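Local coordinates for glycerol uptake operon antiterminator-related protein (Thermotoga maritima, PDB 1VKF), which is of unproven function but is probably a glycerol-3-phosphate-responsive, TIM-barrel protein related to transcriptional antiterminators of glycerol uptake, at residues A[159-162]-A[163-167]; A[176-179]-A[180-183]. One frame throughout, in Å; residues are numbered along the deposited sequence.

Interaction 1 of 2, residues A[159-162]-A[163-167]; sequences ETEE and EAREI
Glu163 reaches back past Thr160 to the residue before it. Its backbone N donates to Thr160 OG1 at 3.0 Å, the capping bond of Thr160, the N-cap residue of helix 161-167. Thr160 OG1 sits between its own backbone N and carbonyl carbon (chi1 65°), and this turns the hydroxyl to the helix start. The Glu163 side chain crosses the Thr160 side chain at about a right angle and runs on, extended, to Glu159. There Glu163 OE1 takes the backbone N-H of Glu159 at 2.9 Å, almost straight, with the donor above the carboxylate plane. Ala164 N follows with a helical bond to Thr160 O (3.1 Å). Arg165 N bonds Glu161 O, and its side chain lies alongside that of Glu161, pointing the same way. A salt bridge joins Arg165 NE to Glu161 OE2 at 3.0 Å. Arg165 NH2 adds a weak bond to the same oxygen. That oxygen lies at the guanidinium edge, while the carboxylate and guanidinium planes stand 85° apart. Glu166 N bonds Glu162 O (3.2 Å), and Glu166 OE2 is hydrogen-bonded to His170 NE2. Inward, Ala164 and Ile167 pack on Val158 and on Ile174 of strand 173-176, within the beta-alpha-beta unit 151-155, 161-167, 173-176.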
loop_
_atom_site.group_PDB
_atom_site.type_symbol
_atom_site.label_atom_id
_atom_site.label_comp_id
_atom_site.label_asym_id
_atom_site.label_seq_id
_atom_site.Cartn_x
_atom_site.Cartn_y
_atom_site.Cartn_z
ATOM N N GLU A 159 -12.332 10.543 4.565
ATOM C CA GLU A 159 -13.129 11.502 3.798
ATOM C C GLU A 159 -12.997 12.980 4.194
ATOM O O GLU A 159 -13.560 13.845 3.521
ATOM C CB GLU A 159 -14.605 11.117 3.851
ATOM C CG GLU A 159 -14.860 9.821 3.093
ATOM C CD GLU A 159 -16.337 9.520 2.872
ATOM O OE1 GLU A 159 -17.186 10.025 3.633
ATOM O OE2 GLU A 159 -16.618 8.723 1.958
ATOM N N THR A 160 -12.274 13.275 5.270
ATOM C CA THR A 160 -12.075 14.665 5.672
ATOM C C THR A 160 -10.689 14.834 6.246
ATOM O O THR A 160 -10.069 13.873 6.693
ATOM C CB THR A 160 -13.087 15.092 6.766
ATOM O OG1 THR A 160 -12.856 14.336 7.953
ATOM C CG2 THR A 160 -14.511 14.778 6.405
ATOM N N GLU A 161 -10.245 16.079 6.321
ATOM C CA GLU A 161 -9.001 16.387 6.993
ATOM C C GLU A 161 -9.023 15.985 8.473
ATOM O O GLU A 161 -8.017 15.543 9.041
ATOM C CB GLU A 161 -8.689 17.875 6.857
ATOM C CG GLU A 161 -7.467 18.307 7.622
ATOM C CD GLU A 161 -7.030 19.721 7.222
ATOM O OE1 GLU A 161 -6.916 20.006 5.997
ATOM O OE2 GLU A 161 -6.810 20.524 8.137
ATOM N N GLU A 162 -10.168 16.195 9.117
ATOM C CA GLU A 162 -10.311 15.890 10.540
ATOM C C GLU A 162 -10.115 14.383 10.792
ATOM O O GLU A 162 -9.439 13.976 11.732
ATOM C CB GLU A 162 -11.679 16.333 11.087
ATOM C CG GLU A 162 -11.876 17.828 11.201
ATOM C CD GLU A 162 -12.363 18.495 9.920
ATOM O OE1 GLU A 162 -12.464 17.806 8.882
ATOM O OE2 GLU A 162 -12.596 19.734 9.929
ATOM N N GLU A 163 -10.700 13.548 9.943
ATOM C CA GLU A 163 -10.491 12.089 10.062
ATOM C C GLU A 163 -9.033 11.722 9.878
ATOM O O GLU A 163 -8.479 10.957 10.666
ATOM C CB GLU A 163 -11.327 11.374 9.008
ATOM C CG GLU A 163 -12.817 11.534 9.231
ATOM C CD GLU A 163 -13.691 10.843 8.165
ATOM O OE1 GLU A 163 -13.191 10.094 7.285
ATOM O OE2 GLU A 163 -14.902 11.023 8.246
ATOM N N ALA A 164 -8.393 12.335 8.871
ATOM C CA ALA A 164 -7.000 12.046 8.570
ATOM C C ALA A 164 -6.085 12.437 9.715
ATOM O O ALA A 164 -5.221 11.679 10.075
ATOM C CB ALA A 164 -6.584 12.720 7.300
ATOM N N ARG A 165 -6.280 13.633 10.277
ATOM C CA ARG A 165 -5.442 14.125 11.381
ATOM C C ARG A 165 -5.514 13.217 12.579
ATOM O O ARG A 165 -4.496 12.877 13.235
ATOM C CB ARG A 165 -5.810 15.575 11.755
ATOM C CG ARG A 165 -5.427 16.623 10.728
ATOM C CD ARG A 165 -5.502 18.103 11.230
ATOM N NE ARG A 165 -5.138 19.056 10.169
ATOM C CZ ARG A 165 -3.893 19.271 9.738
ATOM N NH1 ARG A 165 -2.858 18.629 10.277
ATOM N NH2 ARG A 165 -3.671 20.138 8.758
ATOM N N GLU A 166 -6.722 12.766 12.863
ATOM C CA GLU A 166 -6.952 11.922 14.010
ATOM C C GLU A 166 -6.309 10.539 13.773
ATOM O O GLU A 166 -5.601 10.032 14.623
ATOM C CB GLU A 166 -8.447 11.776 14.307
ATOM C CG GLU A 166 -8.730 10.937 15.550
ATOM C CD GLU A 166 -8.058 11.486 16.820
ATOM O OE1 GLU A 166 -7.871 12.715 16.940
ATOM O OE2 GLU A 166 -7.679 10.673 17.696
ATOM N N ILE A 167 -6.500 9.963 12.595
ATOM C CA ILE A 167 -5.922 8.639 12.290
ATOM C C ILE A 167 -4.390 8.681 12.403
ATOM O O ILE A 167 -3.759 7.754 12.939
ATOM C CB ILE A 167 -6.387 8.174 10.874
ATOM C CG1 ILE A 167 -7.821 7.734 10.933
ATOM C CG2 ILE A 167 -5.465 7.069 10.352
ATOM C CD1 ILE A 167 -8.415 7.589 9.584
#

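Interaction 2 of 2, residues A[176-179]-A[180-183]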
loop_
_atom_site.group_PDB
_atom_site.type_symbol
_atom_site.label_atom_id
_atom_site.label_comp_id
_atom_site.label_asym_id
_atom_site.label_seq_id
_atom_site.Cartn_x
_atom_site.Cartn_y
_atom_site.Cartn_z
ATOM N N THR A 176 -4.121 7.643 0.195
ATOM C CA THR A 176 -5.348 8.263 -0.345
ATOM C C THR A 176 -5.112 8.898 -1.694
ATOM O O THR A 176 -3.988 9.347 -1.990
ATOM C CB THR A 176 -5.838 9.382 0.639
ATOM O OG1 THR A 176 -6.972 10.096 0.102
ATOM C CG2 THR A 176 -4.746 10.414 0.886
ATOM N N SER A 177 -6.156 8.935 -2.515
ATOM C CA SER A 177 -6.095 9.610 -3.848
ATOM C C SER A 177 -6.593 11.064 -3.773
ATOM O O SER A 177 -6.642 11.784 -4.797
ATOM C CB SER A 177 -6.859 8.837 -4.932
ATOM O OG SER A 177 -8.265 8.881 -4.715
ATOM N N SER A 178 -6.928 11.529 -2.577
ATOM C CA SER A 178 -7.436 12.905 -2.400
ATOM C C SER A 178 -6.340 13.973 -2.474
ATOM O O SER A 178 -5.451 14.052 -1.639
ATOM C CB SER A 178 -8.206 13.021 -1.071
ATOM O OG SER A 178 -8.409 14.385 -0.730
ATOM N N ARG A 179 -6.420 14.792 -3.518
ATOM C CA ARG A 179 -5.462 15.833 -3.741
ATOM C C ARG A 179 -5.491 16.841 -2.603
ATOM O O ARG A 179 -4.485 17.440 -2.285
ATOM C CB ARG A 179 -5.782 16.528 -5.077
ATOM C CG ARG A 179 -5.043 15.903 -6.254
ATOM C CD ARG A 179 -5.264 14.439 -6.459
ATOM N NE ARG A 179 -4.668 14.000 -7.740
ATOM C CZ ARG A 179 -4.767 12.767 -8.231
ATOM N NH1 ARG A 179 -5.420 11.813 -7.559
ATOM N NH2 ARG A 179 -4.185 12.467 -9.400
ATOM N N ILE A 180 -6.656 17.025 -1.976
ATOM C CA ILE A 180 -6.738 17.923 -0.842
ATOM C C ILE A 180 -5.908 17.383 0.315
ATOM O O ILE A 180 -5.145 18.115 0.919
ATOM C CB ILE A 180 -8.212 18.068 -0.399
ATOM C CG1 ILE A 180 -8.965 18.897 -1.442
ATOM C CG2 ILE A 180 -8.294 18.683 0.987
ATOM C CD1 ILE A 180 -10.496 18.648 -1.448
ATOM N N LEU A 181 -6.036 16.090 0.606
ATOM C CA LEU A 181 -5.240 15.498 1.677
ATOM C C LEU A 181 -3.748 15.502 1.366
ATOM O O LEU A 181 -2.904 15.651 2.284
ATOM C CB LEU A 181 -5.696 14.071 2.032
ATOM C CG LEU A 181 -7.133 13.959 2.559
ATOM C CD1 LEU A 181 -7.475 12.512 2.888
ATOM C CD2 LEU A 181 -7.318 14.879 3.774
ATOM N N TRP A 182 -3.393 15.417 0.101
ATOM C CA TRP A 182 -1.966 15.464 -0.297
ATOM C C TRP A 182 -1.289 16.766 0.148
ATOM O O TRP A 182 -0.078 16.795 0.386
ATOM C CB TRP A 182 -1.792 15.312 -1.787
ATOM C CG TRP A 182 -2.191 13.982 -2.368
ATOM C CD1 TRP A 182 -2.697 12.896 -1.715
ATOM C CD2 TRP A 182 -2.131 13.624 -3.756
ATOM N NE1 TRP A 182 -2.958 11.887 -2.609
ATOM C CE2 TRP A 182 -2.630 12.302 -3.871
ATOM C CE3 TRP A 182 -1.707 14.290 -4.919
ATOM C CZ2 TRP A 182 -2.681 11.633 -5.087
ATOM C CZ3 TRP A 182 -1.778 13.628 -6.129
ATOM C CH2 TRP A 182 -2.270 12.319 -6.205
ATOM N N LYS A 183 -2.090 17.817 0.287
ATOM C CA LYS A 183 -1.581 19.154 0.587
ATOM C C LYS A 183 -1.580 19.470 2.063
ATOM O O LYS A 183 -1.065 20.501 2.448
ATOM C CB LYS A 183 -2.441 20.189 -0.152
ATOM C CG LYS A 183 -2.259 20.200 -1.645
ATOM C CD LYS A 183 -3.152 21.254 -2.286
ATOM C CE LYS A 183 -3.429 20.973 -3.754
ATOM N NZ LYS A 183 -2.206 20.929 -4.604
HETATM O O HOH W 1 -2.559 17.943 -4.361
#
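A local contact capped by Ser178 turns strand 173-176 into the short, weakly bonded helix 179-182; in it Trp182 reaches back to Thr176 and lies against Arg179. The indole NE1 donates to Thr176 O at 2.8 Å in a straight bond. The oxygen lies in the ring plane, but the donor stands 39° out of the carbonyl plane. Trp182 N bonds Ser178 O. Arg179 lies along one ring face: its CD makes a CH-pi contact, 3.7 Å from the centroid of the Trp182 six-membered ring. Beyond it the guanidinium lies 21° from parallel to the indole, with Trp182 CH2 3.2 Å above the guanidinium plane of Arg179, over its centre. Ser177 O holds Arg179 NH1 in the guanidinium plane at 3.0 Å, and Ile27 O takes NH2. The turn leaves the last strand of the TIM barrel, which pairs with strand 16-21. Thr176 OG1 accepts from Ser178 N, an ST turn, and Ser178 OG accepts from Leu181 N at 3.2 Å, the N-cap bond. Ser178 OG is anti to its own N (chi1 166°), which sets it beside the carbonyl carbon, within reach of Leu181 N. With an alanine at Trp182, Thr176 O is likely to lose its indole donor and Arg179 the ring face it lies on. Ser177 OG bonds a citrate, probably from the crystallisation liquor. A water bridges Arg179 O and Lys183 NZ, which also pairs with Glu31.

From the N terminus, interaction 1 comes first, at residues 159-167. It closes the turn that follows strand 151-155 and begins helix 161-167. The chain then runs through strand 173-176, and interaction 2 closes the next turn, at residues 176-183. The two are in series and neither nests in nor crosses the other. Each is built around the N-cap of a helix, and their centres are about 11 Å apart. They meet through Leu181: its CD2 lies 3.9 Å from Glu161 CA and packs near Ala164 CB. Helix 161-167 and helix 179-182 thus touch outside the last barrel strand, while Trp182 packs on strand 16-21, where the barrel closes.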